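Local coordinates for choline binding protein PCPA (PDB 4CP6) that probably attaches to choline on the pneumococcal surface and displays there a leucine-rich-repeat region studied as a vaccine antigen, at residues 97-102 with 121-126; 102-107 with 126-131; 278-283 with 301-306. One frame throughout, in Å; residues are numbered along the deposited sequence. Where two conformers were deposited one is given.

All three contacts join neighbouring coils of a leucine-rich-repeat solenoid, and they are instances of one packing problem that a repeat protein solves again and again. Contacts 1 and 2 join the same two coils: their segments alternate along the chain, share Ser102 and Ser126, and have centres about 9 Å apart. Contact 1 belongs to the parallel sheet containing strands 97-100 and 119-122, contact 2 to the sheet containing 106-107 and 130-131; Phe122 meets Leu128 between them. Contact 3 comes later, in a second repeat region, where 282-283 pairs with 305-306. Its centre lies about 43 Å from that of contact 2, across the chain's centre, so similar pairing recurs along the elongated molecule.

Contact 1 (97-102 with 121-126); sequences SITIPS and IFDKGS
Strands 97-100 and 119-122 run side by side in a parallel sheet of the leucine-rich-repeat solenoid, where Thr99 is paired with Ile121 and Ile100 with Phe122. Three backbone bonds join 97-102 to 121-126: Ile121 N gives to Ile98 O, Ile100 N gives to Ile121 O at 2.8 Å, and Asp123 N gives to Ile100 O in an almost straight bond (N-H...O 177°). The last carries the pairing one residue beyond the end of strand 119-122. Phe122 and Ile100 leave the sheet on the same face, lying alongside each other and pointing the same way. Ile100 CD1 approaches the ring obliquely, 3.8 Å from Phe122 CE2, while Leu128 also packs against Phe122. Each residue sits beside the one at the corresponding position of the next coil, as in leucine-rich-repeat solenoids, here an isoleucine beside a phenylalanine. On the face bearing Thr99 and Ile121 the packing is more mixed, with Thr99 OG1 lying 3.7 Å from Ile121 CB. The threonine methyl, CG2, is set anti to its own backbone nitrogen (chi1 of OG1 -66°), and it comes to 3.3 Å from Asp123 OD1, the two side chains crossing at about a right angle. The other carboxylate oxygen serves the turn that follows: a water gives a proton to Asp123 OD2 and accepts one from Ser102 N, each at 2.8 Å.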
loop_
_atom_site.group_PDB
_atom_site.type_symbol
_atom_site.label_atom_id
_atom_site.label_comp_id
_atom_site.label_asym_id
_atom_site.label_seq_id
_atom_site.Cartn_x
_atom_site.Cartn_y
_atom_site.Cartn_z
ATOM N N SER A 97 -7.997 -20.750 16.065
ATOM C CA SER A 97 -6.824 -20.003 16.531
ATOM C C SER A 97 -5.635 -20.919 16.426
ATOM O O SER A 97 -5.804 -22.147 16.449
ATOM C CB SER A 97 -6.998 -19.528 17.975
ATOM O OG SER A 97 -6.917 -20.616 18.885
ATOM N N ILE A 98 -4.434 -20.358 16.283
ATOM C CA ILE A 98 -3.228 -21.150 16.192
ATOM C C ILE A 98 -2.232 -20.570 17.159
ATOM O O ILE A 98 -2.035 -19.338 17.164
ATOM C CB ILE A 98 -2.645 -21.255 14.752
ATOM C CG1 ILE A 98 -3.648 -21.987 13.799
ATOM C CG2 ILE A 98 -1.270 -21.958 14.781
ATOM C CD1 ILE A 98 -3.273 -21.962 12.315
ATOM N N THR A 99 -1.620 -21.432 17.983
ATOM C CA THR A 99 -0.578 -21.054 18.926
ATOM C C THR A 99 0.766 -21.449 18.343
ATOM O O THR A 99 0.940 -22.588 17.873
ATOM C CB THR A 99 -0.844 -21.678 20.296
ATOM O OG1 THR A 99 -2.029 -21.093 20.827
ATOM C CG2 THR A 99 0.313 -21.475 21.274
ATOM N N ILE A 100 1.717 -20.485 18.333
ATOM C CA ILE A 100 3.038 -20.680 17.778
ATOM C C ILE A 100 4.024 -20.873 18.916
ATOM O O ILE A 100 4.149 -19.982 19.758
ATOM C CB ILE A 100 3.405 -19.457 16.910
ATOM C CG1 ILE A 100 2.354 -19.292 15.772
ATOM C CG2 ILE A 100 4.836 -19.561 16.385
ATOM C CD1 ILE A 100 2.660 -18.200 14.700
ATOM N N PRO A 101 4.744 -22.012 18.939
ATOM C CA PRO A 101 5.691 -22.257 20.036
ATOM C C PRO A 101 6.911 -21.364 19.910
ATOM O O PRO A 101 7.182 -20.863 18.812
ATOM C CB PRO A 101 6.044 -23.744 19.876
ATOM C CG PRO A 101 5.882 -23.997 18.385
ATOM C CD PRO A 101 4.691 -23.155 18.000
ATOM N N SER A 102 7.675 -21.203 21.011
ATOM C CA SER A 102 8.851 -20.339 21.001
ATOM C C SER A 102 9.921 -20.746 19.995
ATOM O O SER A 102 10.618 -19.878 19.486
ATOM C CB SER A 102 9.448 -20.203 22.401
ATOM O OG SER A 102 9.869 -21.457 22.905
ATOM N N ILE A 121 -1.563 -16.786 18.486
ATOM C CA ILE A 121 -1.042 -16.561 19.820
ATOM C C ILE A 121 0.395 -17.014 19.878
ATOM O O ILE A 121 0.722 -18.120 19.427
ATOM C CB ILE A 121 -1.906 -17.351 20.842
ATOM C CG1 ILE A 121 -3.399 -16.947 20.753
ATOM C CG2 ILE A 121 -1.346 -17.224 22.286
ATOM C CD1 ILE A 121 -4.344 -18.052 21.101
ATOM N N PHE A 122 1.263 -16.198 20.471
ATOM C CA PHE A 122 2.648 -16.602 20.641
ATOM C C PHE A 122 2.879 -17.080 22.056
ATOM O O PHE A 122 2.505 -16.395 23.019
ATOM C CB PHE A 122 3.618 -15.440 20.337
ATOM C CG PHE A 122 3.592 -15.096 18.876
ATOM C CD1 PHE A 122 2.683 -14.167 18.380
ATOM C CD2 PHE A 122 4.459 -15.716 17.983
ATOM C CE1 PHE A 122 2.587 -13.924 17.011
ATOM C CE2 PHE A 122 4.405 -15.426 16.622
ATOM C CZ PHE A 122 3.461 -14.532 16.139
ATOM N N ASP A 123 3.539 -18.239 22.193
ATOM C CA ASP A 123 3.932 -18.711 23.517
ATOM C C ASP A 123 4.991 -17.741 24.008
ATOM O O ASP A 123 5.693 -17.119 23.200
ATOM C CB ASP A 123 4.569 -20.112 23.446
ATOM C CG ASP A 123 3.609 -21.279 23.366
ATOM O OD1 ASP A 123 2.427 -21.104 23.715
ATOM O OD2 ASP A 123 4.063 -22.394 23.035
ATOM N N LYS A 124 5.153 -17.647 25.334
ATOM C CA LYS A 124 6.161 -16.786 25.928
ATOM C C LYS A 124 7.575 -17.122 25.378
ATOM O O LYS A 124 7.850 -18.279 25.056
ATOM C CB LYS A 124 6.127 -16.947 27.462
ATOM C CG LYS A 124 6.695 -15.766 28.240
ATOM C CD LYS A 124 6.581 -15.987 29.751
ATOM C CE LYS A 124 7.162 -14.852 30.564
ATOM N NZ LYS A 124 8.651 -14.864 30.562
ATOM N N GLY A 125 8.423 -16.104 25.230
ATOM C CA GLY A 125 9.789 -16.269 24.761
ATOM C C GLY A 125 9.916 -16.602 23.288
ATOM O O GLY A 125 10.866 -17.284 22.889
ATOM N N SER A 126 8.993 -16.076 22.453
ATOM C CA SER A 126 9.090 -16.333 21.012
ATOM C C SER A 126 10.474 -16.011 20.450
ATOM O O SER A 126 11.113 -15.001 20.806
ATOM C CB SER A 126 8.032 -15.533 20.258
ATOM O OG SER A 126 8.199 -15.718 18.859
HETATM O O HOH W 1 6.321 -18.128 20.519
HETATM O O HOH W 2 7.989 -18.252 17.849
HETATM O O HOH W 3 6.842 -22.503 23.368
#

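Contact 2 (102-107 with 126-131); sequences SSIKKI and SQLEKI
Lys105 O receives two backbone N-H groups from the neighbouring coil, Glu129 N at 2.9 Å and, by a weak bond, Lys130 N at 3.4 Å. The glutamate N-H is straight on its own side (170°) yet stands above the carbonyl plane rather than on a lone pair. One oxygen thus holds the corner where the chain of 126-131 enters strand 130-131. Beyond it Ile107 N gives to Lys130 O at 3.0 Å; in this parallel pairing Ile107 is matched with Ile131 on one face of the sheet and Lys106 with Lys130 on the other. In each segment a loop leads into a short strand, 106-107 or 130-131, of successive leucine-rich-repeat coils. The buried face is greasy: Leu128, with CG anti to the backbone N (chi1 -179°), brings CD1 to 3.9 Å from Ile107 CG1, and the two side chains meet at a slant. CD1 also reaches Ile104 CG2. At the other end Gln127 N uses a lone pair of Ser102 O in the carbonyl plane, while the glutamine side chain lies beside that same oxygen, its CG 3.1 Å from Ser102 O. Ser126 OG accepts from Leu128 N at 3.0 Å, forming an ST turn that shapes this bend. Outside, Lys105 and Glu129 stretch out side by side in the same direction; Lys105 NZ and Glu129 OE1 make only a long salt bridge, at 4.0 Å. The ammonium groups of Lys106 and Lys130 both donate to one water, which links them without direct contact.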
loop_
_atom_site.group_PDB
_atom_site.type_symbol
_atom_site.label_atom_id
_atom_site.label_comp_id
_atom_site.label_asym_id
_atom_site.label_seq_id
_atom_site.Cartn_x
_atom_site.Cartn_y
_atom_site.Cartn_z
ATOM N N SER A 102 7.675 -21.203 21.011
ATOM C CA SER A 102 8.851 -20.339 21.001
ATOM C C SER A 102 9.921 -20.746 19.995
ATOM O O SER A 102 10.618 -19.878 19.486
ATOM C CB SER A 102 9.448 -20.203 22.401
ATOM O OG SER A 102 9.869 -21.457 22.905
ATOM N N SER A 103 10.031 -22.046 19.661
ATOM C CA SER A 103 11.031 -22.540 18.724
ATOM C C SER A 103 10.910 -21.986 17.290
ATOM O O SER A 103 11.875 -22.064 16.542
ATOM C CB SER A 103 11.013 -24.070 18.693
ATOM O OG SER A 103 9.780 -24.601 18.238
ATOM N N ILE A 104 9.718 -21.489 16.895
ATOM C CA ILE A 104 9.588 -20.978 15.510
ATOM C C ILE A 104 10.402 -19.687 15.323
ATOM O O ILE A 104 10.099 -18.684 15.972
ATOM C CB ILE A 104 8.115 -20.767 15.126
ATOM C CG1 ILE A 104 7.285 -22.072 15.248
ATOM C CG2 ILE A 104 7.975 -20.125 13.707
ATOM C CD1 ILE A 104 7.725 -23.269 14.297
ATOM N N LYS A 105 11.403 -19.723 14.454
ATOM C CA LYS A 105 12.230 -18.561 14.150
ATOM C C LYS A 105 11.821 -17.876 12.839
ATOM O O LYS A 105 12.149 -16.713 12.644
ATOM C CB LYS A 105 13.706 -18.967 14.074
ATOM C CG LYS A 105 14.630 -17.744 14.154
ATOM C CD LYS A 105 16.066 -18.134 14.465
ATOM C CE LYS A 105 16.976 -16.929 14.429
ATOM N NZ LYS A 105 18.300 -17.206 15.054
ATOM N N LYS A 106 11.175 -18.596 11.916
ATOM C CA LYS A 106 10.793 -18.018 10.636
ATOM C C LYS A 106 9.469 -18.560 10.199
ATOM O O LYS A 106 9.219 -19.760 10.338
ATOM C CB LYS A 106 11.857 -18.348 9.578
ATOM C CG LYS A 106 11.589 -17.713 8.215
ATOM C CD LYS A 106 12.849 -17.484 7.403
ATOM C CE LYS A 106 13.439 -18.755 6.855
ATOM N NZ LYS A 106 14.496 -18.492 5.836
ATOM N N ILE A 107 8.634 -17.710 9.636
ATOM C CA ILE A 107 7.399 -18.074 8.948
ATOM C C ILE A 107 7.707 -17.812 7.481
ATOM O O ILE A 107 7.958 -16.664 7.083
ATOM C CB ILE A 107 6.161 -17.308 9.443
ATOM C CG1 ILE A 107 5.835 -17.720 10.906
ATOM C CG2 ILE A 107 4.974 -17.619 8.493
ATOM C CD1 ILE A 107 4.826 -16.770 11.643
ATOM N N SER A 126 8.993 -16.076 22.453
ATOM C CA SER A 126 9.090 -16.333 21.012
ATOM C C SER A 126 10.474 -16.011 20.450
ATOM O O SER A 126 11.113 -15.001 20.806
ATOM C CB SER A 126 8.032 -15.533 20.258
ATOM O OG SER A 126 8.199 -15.718 18.859
ATOM N N GLN A 127 10.928 -16.841 19.538
ATOM C CA GLN A 127 12.170 -16.659 18.825
ATOM C C GLN A 127 11.907 -16.173 17.388
ATOM O O GLN A 127 12.841 -16.115 16.598
ATOM C CB GLN A 127 12.949 -17.974 18.794
ATOM C CG GLN A 127 13.301 -18.451 20.210
ATOM C CD GLN A 127 13.830 -19.854 20.185
ATOM O OE1 GLN A 127 13.408 -20.721 20.963
ATOM N NE2 GLN A 127 14.766 -20.107 19.305
ATOM N N LEU A 128 10.650 -15.822 17.073
ATOM C CA LEU A 128 10.269 -15.433 15.711
ATOM C C LEU A 128 11.061 -14.203 15.252
ATOM O O LEU A 128 10.895 -13.136 15.845
ATOM C CB LEU A 128 8.769 -15.187 15.605
ATOM C CG LEU A 128 8.292 -14.797 14.202
ATOM C CD1 LEU A 128 8.432 -15.978 13.209
ATOM C CD2 LEU A 128 6.896 -14.284 14.247
ATOM N N GLU A 129 11.871 -14.339 14.209
ATOM C CA GLU A 129 12.693 -13.238 13.706
ATOM C C GLU A 129 12.156 -12.670 12.389
ATOM O O GLU A 129 12.315 -11.455 12.153
ATOM C CB GLU A 129 14.132 -13.748 13.518
ATOM C CG GLU A 129 15.135 -12.725 13.005
ATOM C CD GLU A 129 16.520 -13.302 12.802
ATOM O OE1 GLU A 129 17.194 -13.588 13.817
ATOM O OE2 GLU A 129 16.913 -13.504 11.632
ATOM N N LYS A 130 11.589 -13.535 11.522
ATOM C CA LYS A 130 11.159 -13.085 10.197
ATOM C C LYS A 130 9.792 -13.660 9.848
ATOM O O LYS A 130 9.573 -14.858 10.031
ATOM C CB LYS A 130 12.151 -13.581 9.099
ATOM C CG LYS A 130 13.589 -13.055 9.189
ATOM C CD LYS A 130 14.454 -13.598 8.019
ATOM C CE LYS A 130 15.875 -13.066 8.072
ATOM N NZ LYS A 130 16.689 -13.579 6.918
ATOM N N ILE A 131 8.901 -12.809 9.333
ATOM C CA ILE A 131 7.638 -13.200 8.735
ATOM C C ILE A 131 7.870 -12.862 7.258
ATOM O O ILE A 131 7.998 -11.678 6.908
ATOM C CB ILE A 131 6.432 -12.421 9.320
ATOM C CG1 ILE A 131 6.196 -12.788 10.786
ATOM C CG2 ILE A 131 5.161 -12.694 8.473
ATOM C CD1 ILE A 131 5.133 -11.880 11.471
HETATM O O HOH W 2 7.989 -18.252 17.849
HETATM O O HOH W 4 16.298 -16.476 6.634
#

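Contact 3 (278-283 with 301-306); sequences EGLEKI and NSLETI
The carboxylate of Glu278 takes two consecutive backbone N-H groups of the next coil: Asn301 N gives to Glu278 OE2 at 2.8 Å and Ser302 N to Glu278 OE1 at 3.1 Å. Each oxygen uses its syn lone pair, so the pair of donors sits in the fork of the group and limits its rotation. The bend at chi2 (-47°) turns the glutamate back to this place. Next along, Ser302 OG links two successive residues of the 278-283 segment. It accepts from Gly279 N at 2.9 Å and donates to Leu280 O at 2.7 Å, a carbonyl it approaches from above its plane. With OG between its backbone N and carbonyl carbon (chi1 53°), the hydroxyl reaches the 278-283 segment and serves there as both acceptor and donor. Glu281 O is gripped twice, by Glu304 N at 2.8 Å and by Thr305 N at 3.1 Å, the second donor lying nearly in line with the carbonyl bond. From there strands 282-283 and 305-306, of neighbouring coils of the leucine-rich-repeat solenoid, run parallel, with Ile283 N bonded to Thr305 O. Inward, Leu303 CD1 lies 3.8 Å from Ile283 CG1, the two side chains meeting at about a right angle, whereas Leu280 lies alongside Leu303. Lys282 CG runs beside Thr305 on the other face; the threonine hydroxyl bonds Asn328. Glu281 and Glu304 also point the same way, their carboxylate planes 18° apart, with Glu281 OE2 4.2 Å from Glu304 OE2. Two like charges at that spacing would probably raise the proton affinity of one or both acids, whereas the Glu278 carboxylate, bound by two N-H donors, would be expected to favour its ionised form.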
loop_
_atom_site.group_PDB
_atom_site.type_symbol
_atom_site.label_atom_id
_atom_site.label_comp_id
_atom_site.label_asym_id
_atom_site.label_seq_id
_atom_site.Cartn_x
_atom_site.Cartn_y
_atom_site.Cartn_z
ATOM N N GLU A 278 5.289 25.554 -0.686
ATOM C CA GLU A 278 6.438 25.821 -1.518
ATOM C C GLU A 278 7.598 24.991 -0.964
ATOM O O GLU A 278 7.781 24.914 0.267
ATOM C CB GLU A 278 6.828 27.301 -1.481
ATOM C CG GLU A 278 5.993 28.145 -2.414
ATOM C CD GLU A 278 5.821 27.612 -3.826
ATOM O OE1 GLU A 278 6.810 27.124 -4.424
ATOM O OE2 GLU A 278 4.685 27.736 -4.332
ATOM N N GLY A 279 8.350 24.386 -1.868
ATOM C CA GLY A 279 9.457 23.499 -1.547
ATOM C C GLY A 279 9.104 22.069 -1.943
ATOM O O GLY A 279 9.999 21.257 -2.179
ATOM N N LEU A 280 7.793 21.758 -2.024
ATOM C CA LEU A 280 7.353 20.420 -2.461
ATOM C C LEU A 280 7.687 20.280 -3.942
ATOM O O LEU A 280 7.362 21.149 -4.761
ATOM C CB LEU A 280 5.868 20.242 -2.198
ATOM C CG LEU A 280 5.376 18.805 -2.279
ATOM C CD1 LEU A 280 4.411 18.521 -1.168
ATOM C CD2 LEU A 280 4.738 18.543 -3.593
ATOM N N GLU A 281 8.378 19.194 -4.288
ATOM C CA GLU A 281 8.834 18.958 -5.654
ATOM C C GLU A 281 8.112 17.840 -6.387
ATOM O O GLU A 281 8.075 17.866 -7.614
ATOM C CB GLU A 281 10.324 18.583 -5.673
ATOM C CG GLU A 281 11.239 19.636 -5.062
ATOM C CD GLU A 281 12.655 19.168 -4.770
ATOM O OE1 GLU A 281 12.927 17.945 -4.835
ATOM O OE2 GLU A 281 13.495 20.037 -4.447
ATOM N N LYS A 282 7.629 16.837 -5.666
ATOM C CA LYS A 282 7.082 15.645 -6.296
ATOM C C LYS A 282 5.846 15.120 -5.630
ATOM O O LYS A 282 5.788 15.020 -4.400
ATOM C CB LYS A 282 8.207 14.576 -6.289
ATOM C CG LYS A 282 7.799 13.195 -6.807
ATOM C CD LYS A 282 9.031 12.300 -6.818
ATOM C CE LYS A 282 8.767 10.986 -7.466
ATOM N NZ LYS A 282 9.995 10.141 -7.426
ATOM N N ILE A 283 4.881 14.712 -6.466
ATOM C CA ILE A 283 3.658 14.052 -6.025
ATOM C C ILE A 283 3.707 12.627 -6.592
ATOM O O ILE A 283 3.718 12.443 -7.823
ATOM C CB ILE A 283 2.403 14.806 -6.507
ATOM C CG1 ILE A 283 2.363 16.194 -5.846
ATOM C CG2 ILE A 283 1.134 13.998 -6.245
ATOM C CD1 ILE A 283 1.290 17.120 -6.412
ATOM N N ASN A 301 4.698 26.538 -6.837
ATOM C CA ASN A 301 5.616 26.900 -7.905
ATOM C C ASN A 301 6.782 25.926 -8.022
ATOM O O ASN A 301 7.283 25.721 -9.110
ATOM C CB ASN A 301 6.169 28.318 -7.649
ATOM C CG ASN A 301 5.078 29.363 -7.691
ATOM O OD1 ASN A 301 4.927 30.221 -6.781
ATOM N ND2 ASN A 301 4.286 29.313 -8.737
ATOM N N SER A 302 7.206 25.322 -6.887
ATOM C CA SER A 302 8.321 24.379 -6.866
ATOM C C SER A 302 7.986 23.000 -7.442
ATOM O O SER A 302 8.912 22.197 -7.620
ATOM C CB SER A 302 8.807 24.202 -5.430
ATOM O OG SER A 302 7.714 23.855 -4.599
ATOM N N LEU A 303 6.697 22.712 -7.726
ATOM C CA LEU A 303 6.340 21.357 -8.175
ATOM C C LEU A 303 6.969 20.997 -9.509
ATOM O O LEU A 303 6.729 21.652 -10.518
ATOM C CB LEU A 303 4.819 21.255 -8.240
ATOM C CG LEU A 303 4.234 19.867 -8.601
ATOM C CD1 LEU A 303 4.581 18.824 -7.537
ATOM C CD2 LEU A 303 2.728 19.997 -8.704
ATOM N N GLU A 304 7.747 19.885 -9.520
ATOM C CA GLU A 304 8.431 19.443 -10.719
ATOM C C GLU A 304 7.815 18.199 -11.354
ATOM O O GLU A 304 7.950 18.013 -12.570
ATOM C CB GLU A 304 9.871 19.037 -10.351
ATOM C CG GLU A 304 10.755 20.131 -9.766
ATOM C CD GLU A 304 12.092 19.637 -9.230
ATOM O OE1 GLU A 304 12.438 18.451 -9.457
ATOM O OE2 GLU A 304 12.779 20.430 -8.547
ATOM N N THR A 305 7.281 17.286 -10.533
ATOM C CA THR A 305 6.855 15.981 -11.009
ATOM C C THR A 305 5.518 15.612 -10.439
ATOM O O THR A 305 5.339 15.652 -9.217
ATOM C CB THR A 305 7.927 14.929 -10.543
ATOM O OG1 THR A 305 9.198 15.323 -11.075
ATOM C CG2 THR A 305 7.579 13.497 -10.978
ATOM N N ILE A 306 4.615 15.117 -11.306
ATOM C CA ILE A 306 3.324 14.592 -10.885
ATOM C C ILE A 306 3.215 13.227 -11.542
ATOM O O ILE A 306 3.114 13.137 -12.765
ATOM C CB ILE A 306 2.126 15.483 -11.235
ATOM C CG1 ILE A 306 2.363 16.931 -10.829
ATOM C CG2 ILE A 306 0.856 14.925 -10.571
ATOM C CD1 ILE A 306 1.210 17.861 -11.295
#